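Local coordinates for protein similar to hydroxylamine oxidoreductase (Kuenenia stuttgartiensis, PDB 6H5L) that carries several heme c groups as part of a 60-heme reductase complex and probably works as an oxidoreductase, at residues Y260-P265 and E273-P278; K264-V269 and C280-M285; S316-Y321 and L376-Q381. All coordinates share one frame; numbering follows the deposited sequence.

Interaction 1 of 3, residues Y260-P265 and E273-P278; sequences YDFTKP and EDYRTP. With HEC (heme c), chain J.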
loop_
_atom_site.group_PDB
_atom_site.type_symbol
_atom_site.label_atom_id
_atom_site.label_comp_id
_atom_site.label_asym_id
_atom_site.label_seq_id
_atom_site.Cartn_x
_atom_site.Cartn_y
_atom_site.Cartn_z
ATOM N N TYR A 260 19.839 -3.311 12.715
ATOM C CA TYR A 260 20.821 -4.385 12.642
ATOM C C TYR A 260 20.208 -5.578 11.918
ATOM O O TYR A 260 19.073 -5.972 12.205
ATOM C CB TYR A 260 21.273 -4.802 14.041
ATOM C CG TYR A 260 22.340 -3.926 14.666
ATOM C CD1 TYR A 260 22.155 -2.556 14.799
ATOM C CD2 TYR A 260 23.520 -4.477 15.147
ATOM C CE1 TYR A 260 23.125 -1.758 15.379
ATOM C CE2 TYR A 260 24.494 -3.688 15.729
ATOM C CZ TYR A 260 24.292 -2.330 15.842
ATOM O OH TYR A 260 25.260 -1.542 16.420
ATOM N N ASP A 261 20.953 -6.153 10.979
ATOM C CA ASP A 261 20.477 -7.300 10.205
ATOM C C ASP A 261 21.098 -8.555 10.810
ATOM O O ASP A 261 22.198 -8.969 10.440
ATOM C CB ASP A 261 20.819 -7.144 8.727
ATOM C CG ASP A 261 20.114 -8.166 7.849
ATOM O OD1 ASP A 261 19.501 -9.109 8.396
ATOM O OD2 ASP A 261 20.168 -8.024 6.608
ATOM N N PHE A 262 20.380 -9.166 11.752
ATOM C CA PHE A 262 20.842 -10.390 12.394
ATOM C C PHE A 262 20.529 -11.642 11.586
ATOM O O PHE A 262 20.891 -12.742 12.017
ATOM C CB PHE A 262 20.240 -10.512 13.796
ATOM C CG PHE A 262 20.811 -9.538 14.786
ATOM C CD1 PHE A 262 22.121 -9.662 15.221
ATOM C CD2 PHE A 262 20.039 -8.501 15.286
ATOM C CE1 PHE A 262 22.654 -8.770 16.131
ATOM C CE2 PHE A 262 20.564 -7.605 16.196
ATOM C CZ PHE A 262 21.874 -7.740 16.619
ATOM N N THR A 263 19.871 -11.507 10.434
ATOM C CA THR A 263 19.647 -12.652 9.562
ATOM C C THR A 263 20.895 -13.039 8.782
ATOM O O THR A 263 20.961 -14.156 8.257
ATOM C CB THR A 263 18.504 -12.367 8.581
ATOM O OG1 THR A 263 18.895 -11.327 7.675
ATOM C CG2 THR A 263 17.254 -11.932 9.328
ATOM N N LYS A 264 21.880 -12.148 8.698
ATOM C CA LYS A 264 23.100 -12.408 7.945
ATOM C C LYS A 264 24.122 -13.107 8.833
ATOM O O LYS A 264 24.351 -12.663 9.966
ATOM C CB LYS A 264 23.690 -11.111 7.405
ATOM C CG LYS A 264 22.691 -10.242 6.655
ATOM C CD LYS A 264 23.319 -8.946 6.161
ATOM C CE LYS A 264 23.868 -9.086 4.748
ATOM N NZ LYS A 264 24.284 -7.767 4.192
ATOM N N PRO A 265 24.738 -14.194 8.372
ATOM C CA PRO A 265 25.848 -14.783 9.127
ATOM C C PRO A 265 26.979 -13.780 9.305
ATOM O O PRO A 265 27.099 -12.798 8.569
ATOM C CB PRO A 265 26.281 -15.975 8.262
ATOM C CG PRO A 265 25.676 -15.723 6.911
ATOM C CD PRO A 265 24.412 -14.970 7.167
ATOM N N GLU A 273 27.467 -0.804 8.050
ATOM C CA GLU A 273 26.169 -0.771 7.389
ATOM C C GLU A 273 25.170 -1.748 7.994
ATOM O O GLU A 273 23.996 -1.400 8.164
ATOM C CB GLU A 273 26.332 -1.058 5.893
ATOM C CG GLU A 273 27.073 0.029 5.132
ATOM C CD GLU A 273 27.071 -0.203 3.636
ATOM O OE1 GLU A 273 28.009 -0.854 3.129
ATOM O OE2 GLU A 273 26.120 0.257 2.968
ATOM N N ASP A 274 25.606 -2.963 8.325
ATOM C CA ASP A 274 24.730 -3.935 8.971
ATOM C C ASP A 274 24.787 -3.819 10.490
ATOM O O ASP A 274 23.743 -3.797 11.150
ATOM C CB ASP A 274 25.096 -5.352 8.522
ATOM C CG ASP A 274 24.866 -5.566 7.041
ATOM O OD1 ASP A 274 23.959 -4.910 6.484
ATOM O OD2 ASP A 274 25.591 -6.383 6.433
ATOM N N TYR A 275 25.988 -3.754 11.056
ATOM C CA TYR A 275 26.193 -3.385 12.452
ATOM C C TYR A 275 26.901 -2.038 12.483
ATOM O O TYR A 275 27.929 -1.868 11.821
ATOM C CB TYR A 275 27.053 -4.404 13.209
ATOM C CG TYR A 275 26.565 -5.839 13.287
ATOM C CD1 TYR A 275 25.354 -6.236 12.733
ATOM C CD2 TYR A 275 27.334 -6.801 13.935
ATOM C CE1 TYR A 275 24.931 -7.555 12.817
ATOM C CE2 TYR A 275 26.919 -8.113 14.025
ATOM C CZ TYR A 275 25.719 -8.486 13.465
ATOM O OH TYR A 275 25.308 -9.797 13.557
ATOM N N ARG A 276 26.366 -1.084 13.247
ATOM C CA ARG A 276 27.143 0.132 13.464
ATOM C C ARG A 276 28.220 -0.092 14.516
ATOM O O ARG A 276 29.357 0.366 14.355
ATOM C CB ARG A 276 26.248 1.305 13.868
ATOM C CG ARG A 276 27.030 2.614 13.926
ATOM C CD ARG A 276 26.283 3.749 14.607
ATOM N NE ARG A 276 27.194 4.848 14.922
ATOM C CZ ARG A 276 26.859 5.938 15.607
ATOM N NH1 ARG A 276 25.623 6.092 16.062
ATOM N NH2 ARG A 276 27.768 6.876 15.840
ATOM N N THR A 277 27.879 -0.793 15.595
ATOM C CA THR A 277 28.810 -1.204 16.631
ATOM C C THR A 277 28.800 -2.725 16.747
ATOM O O THR A 277 27.795 -3.369 16.426
ATOM C CB THR A 277 28.452 -0.575 17.985
ATOM O OG1 THR A 277 27.098 -0.893 18.328
ATOM C CG2 THR A 277 28.623 0.934 17.929
ATOM N N PRO A 278 29.900 -3.331 17.186
ATOM C CA PRO A 278 29.982 -4.794 17.183
ATOM C C PRO A 278 29.202 -5.419 18.330
ATOM O O PRO A 278 28.847 -4.770 19.316
ATOM C CB PRO A 278 31.484 -5.061 17.333
ATOM C CG PRO A 278 31.968 -3.907 18.130
ATOM C CD PRO A 278 31.144 -2.720 17.695
HETATM FE FE HEC J . 34.630 0.787 18.786
HETATM C CHA HEC J . 33.355 3.532 20.367
HETATM C CHB HEC J . 37.155 0.627 21.160
HETATM C CHC HEC J . 35.802 -2.149 17.421
HETATM C CHD HEC J . 32.336 1.057 16.254
HETATM N NA HEC J . 35.140 1.854 20.475
HETATM C C1A HEC J . 34.509 3.006 20.902
HETATM C C2A HEC J . 35.272 3.550 22.009
HETATM C C3A HEC J . 36.317 2.750 22.221
HETATM C C4A HEC J . 36.258 1.666 21.264
HETATM C CMA HEC J . 37.401 2.945 23.301
HETATM C CAA HEC J . 34.952 4.834 22.807
HETATM C CBA HEC J . 35.187 6.048 21.918
HETATM C CGA HEC J . 35.135 7.313 22.732
HETATM O O1A HEC J . 35.264 8.407 22.126
HETATM O O2A HEC J . 34.966 7.230 23.976
HETATM N NB HEC J . 36.209 -0.501 19.194
HETATM C C1B HEC J . 37.084 -0.412 20.259
HETATM C C2B HEC J . 37.911 -1.602 20.271
HETATM C C3B HEC J . 37.542 -2.368 19.233
HETATM C C4B HEC J . 36.463 -1.691 18.540
HETATM C CMB HEC J . 39.028 -1.879 21.304
HETATM C CAB HEC J . 38.129 -3.736 18.815
HETATM C CBB HEC J . 37.847 -4.821 19.878
HETATM N NC HEC J . 34.170 -0.325 17.142
HETATM C C1C HEC J . 34.757 -1.522 16.776
HETATM C C2C HEC J . 34.019 -2.057 15.650
HETATM C C3C HEC J . 33.124 -1.134 15.265
HETATM C C4C HEC J . 33.158 -0.053 16.239
HETATM C CMC HEC J . 34.441 -3.317 14.863
HETATM C CAC HEC J . 32.157 -1.229 14.056
HETATM C CBC HEC J . 31.171 -2.415 14.155
HETATM N ND HEC J . 33.058 2.073 18.389
HETATM C C1D HEC J . 32.295 2.042 17.223
HETATM C C2D HEC J . 31.447 3.215 17.195
HETATM C C3D HEC J . 31.773 3.986 18.483
HETATM C C4D HEC J . 32.779 3.200 19.159
HETATM C CMD HEC J . 30.433 3.612 16.101
HETATM C CAD HEC J . 31.167 5.317 18.980
HETATM C CBD HEC J . 32.204 6.427 18.843
HETATM C CGD HEC J . 32.067 7.402 19.982
HETATM O O1D HEC J . 32.048 6.950 21.156
HETATM O O2D HEC J . 31.990 8.631 19.719
HETATM O O HOH W 1 23.983 -10.778 11.626
#
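Tyr260 and Tyr275 meet in an aromatic cluster, joined by Phe262, where the heme-lining loop between helices 248-256 and 280-285 folds back on itself. The two tyrosine planes lie nearly parallel, at 20°, but are slid so far apart that the rings barely overlap. Their closest approach is Tyr260 CD2 to Tyr275 CD1, 3.5 Å, while Tyr275 CA sits over one face of the Tyr260 ring in a CH-pi contact. Phe262 approaches the phenol end of Tyr275 obliquely, its CD1 3.6 Å from Tyr275 OH. With CG anti to the carbonyl carbon (chi1 -82°), the Tyr260 ring reaches along the second segment, and its OH accepts a nearly straight bond from Thr277 N (2.8 Å). The neighbouring Thr277 OG1 is hydrogen-bonded to His249 O, and its CG2 turns to the heme, 3.7 Å from C2D. Arg276 instead extends to Glu222 and Asp94 of the second subunit.

At the other end, the Lys264 chain bends at chi3 (92°) and crosses Asp274 at about a right angle. Its NZ forms a salt bridge with Asp274 OD2 (2.9 Å), approaching from the syn side but tilted out of the carboxylate plane; the same oxygen accepts from Arg270 N. One water ties the loop together, accepting from Tyr275 OH and donating to Lys264 O and, at 2.8 Å, to Asp261 O.

Interaction 2 of 3, residues K264-V269 and C280-M285; sequences KPLVEV and CQYCHM. With HEC (heme c), chain I.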
loop_
_atom_site.group_PDB
_atom_site.type_symbol
_atom_site.label_atom_id
_atom_site.label_comp_id
_atom_site.label_asym_id
_atom_site.label_seq_id
_atom_site.Cartn_x
_atom_site.Cartn_y
_atom_site.Cartn_z
ATOM N N LYS A 264 21.880 -12.148 8.698
ATOM C CA LYS A 264 23.100 -12.408 7.945
ATOM C C LYS A 264 24.122 -13.107 8.833
ATOM O O LYS A 264 24.351 -12.663 9.966
ATOM C CB LYS A 264 23.690 -11.111 7.405
ATOM C CG LYS A 264 22.691 -10.242 6.655
ATOM C CD LYS A 264 23.319 -8.946 6.161
ATOM C CE LYS A 264 23.868 -9.086 4.748
ATOM N NZ LYS A 264 24.284 -7.767 4.192
ATOM N N PRO A 265 24.738 -14.194 8.372
ATOM C CA PRO A 265 25.848 -14.783 9.127
ATOM C C PRO A 265 26.979 -13.780 9.305
ATOM O O PRO A 265 27.099 -12.798 8.569
ATOM C CB PRO A 265 26.281 -15.975 8.262
ATOM C CG PRO A 265 25.676 -15.723 6.911
ATOM C CD PRO A 265 24.412 -14.970 7.167
ATOM N N LEU A 266 27.816 -14.045 10.312
ATOM C CA LEU A 266 28.820 -13.069 10.728
ATOM C C LEU A 266 29.782 -12.731 9.595
ATOM O O LEU A 266 30.199 -11.576 9.452
ATOM C CB LEU A 266 29.583 -13.593 11.944
ATOM C CG LEU A 266 28.754 -13.734 13.221
ATOM C CD1 LEU A 266 29.502 -14.551 14.259
ATOM C CD2 LEU A 266 28.398 -12.362 13.769
ATOM N N VAL A 267 30.139 -13.722 8.773
ATOM C CA VAL A 267 31.087 -13.477 7.693
ATOM C C VAL A 267 30.488 -12.592 6.604
ATOM O O VAL A 267 31.234 -11.977 5.832
ATOM C CB VAL A 267 31.589 -14.813 7.111
ATOM C CG1 VAL A 267 30.545 -15.432 6.188
ATOM C CG2 VAL A 267 32.918 -14.623 6.390
ATOM N N GLU A 268 29.162 -12.505 6.519
ATOM C CA GLU A 268 28.502 -11.644 5.546
ATOM C C GLU A 268 28.150 -10.273 6.107
ATOM O O GLU A 268 27.645 -9.426 5.362
ATOM C CB GLU A 268 27.230 -12.316 5.017
ATOM C CG GLU A 268 27.450 -13.674 4.371
ATOM C CD GLU A 268 28.345 -13.610 3.150
ATOM O OE1 GLU A 268 29.042 -14.611 2.874
ATOM O OE2 GLU A 268 28.353 -12.565 2.465
ATOM N N VAL A 269 28.402 -10.035 7.393
ATOM C CA VAL A 269 28.044 -8.766 8.016
ATOM C C VAL A 269 28.996 -7.681 7.531
ATOM O O VAL A 269 30.215 -7.777 7.714
ATOM C CB VAL A 269 28.071 -8.881 9.545
ATOM C CG1 VAL A 269 27.942 -7.506 10.182
ATOM C CG2 VAL A 269 26.959 -9.801 10.026
ATOM N N CYS A 280 28.920 -9.139 20.890
ATOM C CA CYS A 280 29.783 -10.152 21.489
ATOM C C CYS A 280 30.204 -11.179 20.451
ATOM O O CYS A 280 31.370 -11.586 20.396
ATOM C CB CYS A 280 29.071 -10.846 22.651
ATOM S SG CYS A 280 27.815 -9.861 23.482
ATOM N N GLN A 281 29.261 -11.596 19.609
ATOM C CA GLN A 281 29.547 -12.611 18.605
ATOM C C GLN A 281 30.487 -12.080 17.530
ATOM O O GLN A 281 31.365 -12.808 17.056
ATOM C CB GLN A 281 28.238 -13.109 17.998
ATOM C CG GLN A 281 27.322 -13.821 18.996
ATOM C CD GLN A 281 26.538 -12.876 19.902
ATOM O OE1 GLN A 281 26.930 -11.730 20.121
ATOM N NE2 GLN A 281 25.420 -13.363 20.431
ATOM N N TYR A 282 30.333 -10.816 17.135
ATOM C CA TYR A 282 31.203 -10.277 16.094
ATOM C C TYR A 282 32.636 -10.135 16.591
ATOM O O TYR A 282 33.584 -10.490 15.881
ATOM C CB TYR A 282 30.670 -8.936 15.594
ATOM C CG TYR A 282 31.296 -8.520 14.285
ATOM C CD1 TYR A 282 30.848 -9.052 13.082
ATOM C CD2 TYR A 282 32.347 -7.614 14.250
ATOM C CE1 TYR A 282 31.421 -8.687 11.881
ATOM C CE2 TYR A 282 32.928 -7.241 13.052
ATOM C CZ TYR A 282 32.460 -7.782 11.871
ATOM O OH TYR A 282 33.033 -7.418 10.676
ATOM N N CYS A 283 32.815 -9.618 17.809
ATOM C CA CYS A 283 34.156 -9.447 18.357
ATOM C C CYS A 283 34.817 -10.794 18.636
ATOM O O CYS A 283 35.975 -11.015 18.262
ATOM C CB CYS A 283 34.101 -8.605 19.636
ATOM S SG CYS A 283 34.330 -6.813 19.431
ATOM N N HIS A 284 34.092 -11.713 19.278
ATOM C CA HIS A 284 34.707 -12.919 19.825
ATOM C C HIS A 284 34.686 -14.113 18.879
ATOM O O HIS A 284 35.604 -14.942 18.931
ATOM C CB HIS A 284 34.025 -13.304 21.138
ATOM C CG HIS A 284 34.444 -12.459 22.299
ATOM N ND1 HIS A 284 35.562 -12.739 23.055
ATOM C CD2 HIS A 284 33.910 -11.330 22.821
ATOM C CE1 HIS A 284 35.692 -11.825 24.000
ATOM N NE2 HIS A 284 34.702 -10.959 23.880
ATOM N N MET A 285 33.671 -14.241 18.026
ATOM C CA MET A 285 33.647 -15.368 17.102
ATOM C C MET A 285 34.482 -15.129 15.855
ATOM O O MET A 285 34.643 -16.055 15.051
ATOM C CB MET A 285 32.212 -15.711 16.706
ATOM C CG MET A 285 31.376 -16.205 17.868
ATOM S SD MET A 285 29.918 -17.118 17.349
ATOM C CE MET A 285 29.653 -18.147 18.791
HETATM FE FE HEC I . 34.525 -9.417 25.143
HETATM C CHA HEC I . 37.404 -10.143 26.743
HETATM C CHB HEC I . 32.843 -11.777 27.021
HETATM C CHC HEC I . 31.536 -8.465 23.740
HETATM C CHD HEC I . 36.194 -7.528 22.777
HETATM N NA HEC I . 35.002 -10.655 26.679
HETATM C C1A HEC I . 36.307 -10.920 27.043
HETATM C C2A HEC I . 36.305 -12.156 27.796
HETATM C C3A HEC I . 35.053 -12.608 27.872
HETATM C C4A HEC I . 34.205 -11.673 27.170
HETATM C CMA HEC I . 34.582 -13.895 28.582
HETATM C CAA HEC I . 37.544 -12.835 28.399
HETATM C CBA HEC I . 38.161 -13.749 27.351
HETATM C CGA HEC I . 39.269 -13.010 26.650
HETATM O O1A HEC I . 39.137 -12.760 25.425
HETATM O O2A HEC I . 40.275 -12.662 27.318
HETATM N NB HEC I . 32.558 -10.049 25.307
HETATM C C1B HEC I . 32.076 -10.961 26.224
HETATM C C2B HEC I . 30.631 -10.895 26.214
HETATM C C3B HEC I . 30.266 -9.989 25.305
HETATM C C4B HEC I . 31.472 -9.433 24.719
HETATM C CMB HEC I . 29.694 -11.770 27.071
HETATM C CAB HEC I . 28.819 -9.592 24.943
HETATM C CBB HEC I . 28.096 -8.912 26.129
HETATM N NC HEC I . 33.974 -8.263 23.522
HETATM C C1C HEC I . 32.677 -7.935 23.179
HETATM C C2C HEC I . 32.724 -6.814 22.258
HETATM C C3C HEC I . 33.997 -6.673 21.873
HETATM C C4C HEC I . 34.817 -7.501 22.737
HETATM C CMC HEC I . 31.503 -6.292 21.469
HETATM C CAC HEC I . 34.528 -5.671 20.821
HETATM C CBC HEC I . 34.387 -4.222 21.335
HETATM N ND HEC I . 36.505 -8.921 24.795
HETATM C C1D HEC I . 36.963 -8.083 23.780
HETATM C C2D HEC I . 38.386 -7.891 23.949
HETATM C C3D HEC I . 38.764 -8.707 25.192
HETATM C C4D HEC I . 37.533 -9.315 25.646
HETATM C CMD HEC I . 39.330 -7.042 23.071
HETATM C CAD HEC I . 40.168 -8.860 25.812
HETATM C CBD HEC I . 40.924 -9.903 24.993
HETATM C CGD HEC I . 42.284 -10.147 25.587
HETATM O O1D HEC I . 43.205 -9.326 25.340
HETATM O O2D HEC I . 42.447 -11.169 26.302
HETATM O O HOH W 2 32.232 -9.652 8.576
#
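The CXXCH heme-binding motif of residues 280-284 packs the side of its helix remote from its own heme against Leu266 and Val269, through Gln281, Tyr282 and the following Met285. Leu266, in a short 3-10 turn, spreads its two branches over three neighbours: CD1 lies 3.8 Å from Met285 CB and equally near Gln281 O, while CD2 touches Tyr282 CD1 (4.2 Å) as the two side chains slide past each other in opposite directions. Tyr282 has CG anti to the backbone N (chi1 -164°), which brings the end of the side chain close to the loop. There its CE1 meets Val269 CG1 at 4.0 Å, and Leu266 O lies near the ring plane, at the edge.

No direct hydrogen bond crosses between the segments; a water supplies the polar link. It donates to Leu266 O and Val269 O, each 2.9 Å from the water oxygen, and accepts from Tyr282 OH at a longer 3.2 Å. The hydroxyl of Tyr282 and two loop carbonyls are thus joined in a buried setting. Leu266 N, in turn, is hydrogen-bonded to a propionate of another heme, and Glu268 forms a salt bridge with Lys165 of the chain of the partner cytochrome.

Across the helix, Cys280 SG and Cys283 SG are each bonded covalently to the heme, at CAB and CAC, and His284 NE2 binds the iron at 2.0 Å. His477 supplies the other axial ligand, giving the bis-histidine, thioether-linked heme c site characteristic of multiheme cytochromes.

Interaction 3 of 3, residues S316-Y321 and L376-Q381; sequences SSLKDY and LADQAQ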
loop_
_atom_site.group_PDB
_atom_site.type_symbol
_atom_site.label_atom_id
_atom_site.label_comp_id
_atom_site.label_asym_id
_atom_site.label_seq_id
_atom_site.Cartn_x
_atom_site.Cartn_y
_atom_site.Cartn_z
ATOM N N SER A 316 55.152 -11.750 46.246
ATOM C CA SER A 316 54.532 -12.840 46.988
ATOM C C SER A 316 54.951 -14.167 46.358
ATOM O O SER A 316 55.842 -14.222 45.508
ATOM C CB SER A 316 53.015 -12.669 47.013
ATOM O OG SER A 316 52.466 -12.794 45.712
ATOM N N SER A 317 54.304 -15.259 46.766
ATOM C CA SER A 317 54.605 -16.562 46.182
ATOM C C SER A 317 54.151 -16.685 44.731
ATOM O O SER A 317 54.371 -17.738 44.123
ATOM C CB SER A 317 53.974 -17.673 47.024
ATOM O OG SER A 317 52.608 -17.407 47.283
ATOM N N LEU A 318 53.527 -15.646 44.166
ATOM C CA LEU A 318 53.219 -15.638 42.740
ATOM C C LEU A 318 54.470 -15.739 41.883
ATOM O O LEU A 318 54.379 -16.129 40.713
ATOM C CB LEU A 318 52.443 -14.374 42.373
ATOM C CG LEU A 318 51.029 -14.298 42.938
ATOM C CD1 LEU A 318 50.324 -13.029 42.485
ATOM C CD2 LEU A 318 50.263 -15.529 42.510
ATOM N N LYS A 319 55.634 -15.391 42.435
ATOM C CA LYS A 319 56.891 -15.584 41.723
ATOM C C LYS A 319 57.179 -17.057 41.463
ATOM O O LYS A 319 58.028 -17.373 40.622
ATOM C CB LYS A 319 58.041 -14.954 42.510
ATOM C CG LYS A 319 58.236 -15.536 43.905
ATOM C CD LYS A 319 59.168 -14.667 44.740
ATOM C CE LYS A 319 59.200 -15.111 46.196
ATOM N NZ LYS A 319 59.828 -16.450 46.372
ATOM N N ASP A 320 56.496 -17.960 42.165
ATOM C CA ASP A 320 56.664 -19.395 41.982
ATOM C C ASP A 320 55.430 -20.064 41.393
ATOM O O ASP A 320 55.421 -21.291 41.238
ATOM C CB ASP A 320 57.031 -20.052 43.317
ATOM C CG ASP A 320 58.409 -19.645 43.805
ATOM O OD1 ASP A 320 59.388 -19.842 43.055
ATOM O OD2 ASP A 320 58.512 -19.118 44.933
ATOM N N TYR A 321 54.390 -19.297 41.078
ATOM C CA TYR A 321 53.232 -19.836 40.382
ATOM C C TYR A 321 53.674 -20.464 39.061
ATOM O O TYR A 321 54.573 -19.935 38.395
ATOM C CB TYR A 321 52.213 -18.718 40.136
ATOM C CG TYR A 321 50.949 -19.129 39.415
ATOM C CD1 TYR A 321 50.880 -19.108 38.028
ATOM C CD2 TYR A 321 49.819 -19.527 40.120
ATOM C CE1 TYR A 321 49.730 -19.478 37.363
ATOM C CE2 TYR A 321 48.660 -19.899 39.462
ATOM C CZ TYR A 321 48.623 -19.873 38.083
ATOM O OH TYR A 321 47.477 -20.242 37.415
ATOM N N LEU A 376 49.050 -4.787 41.800
ATOM C CA LEU A 376 48.328 -4.425 43.016
ATOM C C LEU A 376 47.882 -5.665 43.781
ATOM O O LEU A 376 47.930 -5.694 45.017
ATOM C CB LEU A 376 47.126 -3.548 42.665
ATOM C CG LEU A 376 46.311 -2.971 43.825
ATOM C CD1 LEU A 376 47.168 -2.051 44.678
ATOM C CD2 LEU A 376 45.084 -2.235 43.308
ATOM N N ALA A 377 47.445 -6.701 43.063
ATOM C CA ALA A 377 47.036 -7.936 43.721
ATOM C C ALA A 377 48.226 -8.653 44.346
ATOM O O ALA A 377 48.110 -9.227 45.435
ATOM C CB ALA A 377 46.319 -8.847 42.725
ATOM N N ASP A 378 49.381 -8.626 43.676
ATOM C CA ASP A 378 50.573 -9.260 44.230
ATOM C C ASP A 378 51.019 -8.576 45.517
ATOM O O ASP A 378 51.449 -9.245 46.464
ATOM C CB ASP A 378 51.698 -9.248 43.195
ATOM C CG ASP A 378 53.046 -9.591 43.798
ATOM O OD1 ASP A 378 53.208 -10.728 44.289
ATOM O OD2 ASP A 378 53.943 -8.721 43.779
ATOM N N GLN A 379 50.927 -7.245 45.571
ATOM C CA GLN A 379 51.300 -6.530 46.787
ATOM C C GLN A 379 50.376 -6.891 47.943
ATOM O O GLN A 379 50.821 -7.005 49.092
ATOM C CB GLN A 379 51.286 -5.023 46.531
ATOM C CG GLN A 379 52.371 -4.552 45.573
ATOM C CD GLN A 379 52.093 -3.177 44.996
ATOM O OE1 GLN A 379 50.949 -2.725 44.958
ATOM N NE2 GLN A 379 53.143 -2.506 44.536
ATOM N N ALA A 380 49.085 -7.070 47.659
ATOM C CA ALA A 380 48.151 -7.479 48.704
ATOM C C ALA A 380 48.423 -8.906 49.161
ATOM O O ALA A 380 48.303 -9.215 50.352
ATOM C CB ALA A 380 46.713 -7.341 48.208
ATOM N N GLN A 381 48.790 -9.791 48.230
ATOM C CA GLN A 381 49.096 -11.168 48.604
ATOM C C GLN A 381 50.365 -11.253 49.443
ATOM O O GLN A 381 50.484 -12.140 50.296
ATOM C CB GLN A 381 49.219 -12.039 47.354
ATOM C CG GLN A 381 49.301 -13.531 47.644
ATOM C CD GLN A 381 49.236 -14.379 46.388
ATOM O OE1 GLN A 381 48.468 -14.092 45.469
ATOM N NE2 GLN A 381 50.047 -15.429 46.341
#
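Hydrogen bonds between Ser316 and Asp378 join a loop to the long helix 356-389. Both donors come from the serine: its N meets Asp378 OD1 on the syn side at 2.9 Å, close to the carboxylate plane, and its OG reaches the same oxygen at 2.6 Å. Asp378 CG is anti to the backbone N (chi1 167°), which swings the carboxylate over to the loop, where OD2 also accepts from Thr315 N. Replacing Asp378 by an alanine would probably leave the N and OG of buried Ser316, and Thr315 N, without the carboxylate oxygens that accept from them and weaken the hold of the loop on the helix. Within the loop, a weak bond runs from Leu318 N back to Ser316 OG.

The apolar contacts come from Leu318. It crosses the extended Gln381 side chain obliquely, its CG 3.6 Å from Gln381 OE1, and its CD1 lies 4.1 Å from Asp378 CB. The Gln381 amide has its own partners, OE1 hydrogen-bonded to Tyr460 and NE2 to Glu385. Helices 455-476 and 480-513 pack against other sides of helix 356-389, forming the bundle of long helices found in the C-terminal part of hydroxylamine oxidoreductase-like proteins.

How the interactions relate
Interactions 1 and 2 are neighbours, their centres 8 Å apart, and both start from the same loop after helix 248-256, sharing Lys264 and Pro265. They touch where Val269 CG1 lies 3.8 Å from Tyr275 CG and where Pro278 CB lies 3.9 Å from Cys283 SG, so the folded loop and the heme-binding helix 280-285 make one packed unit between hemes. Interaction 3 follows later in the chain, its centre about 43 Å from that of interaction 1 and 38 Å from that of interaction 2, where the loop 316-321 meets helix 356-389. The first two thus belong to the heme-carrying region, the third to the edge of the helical bundle; interactions 1 and 3 both also reach the second subunit.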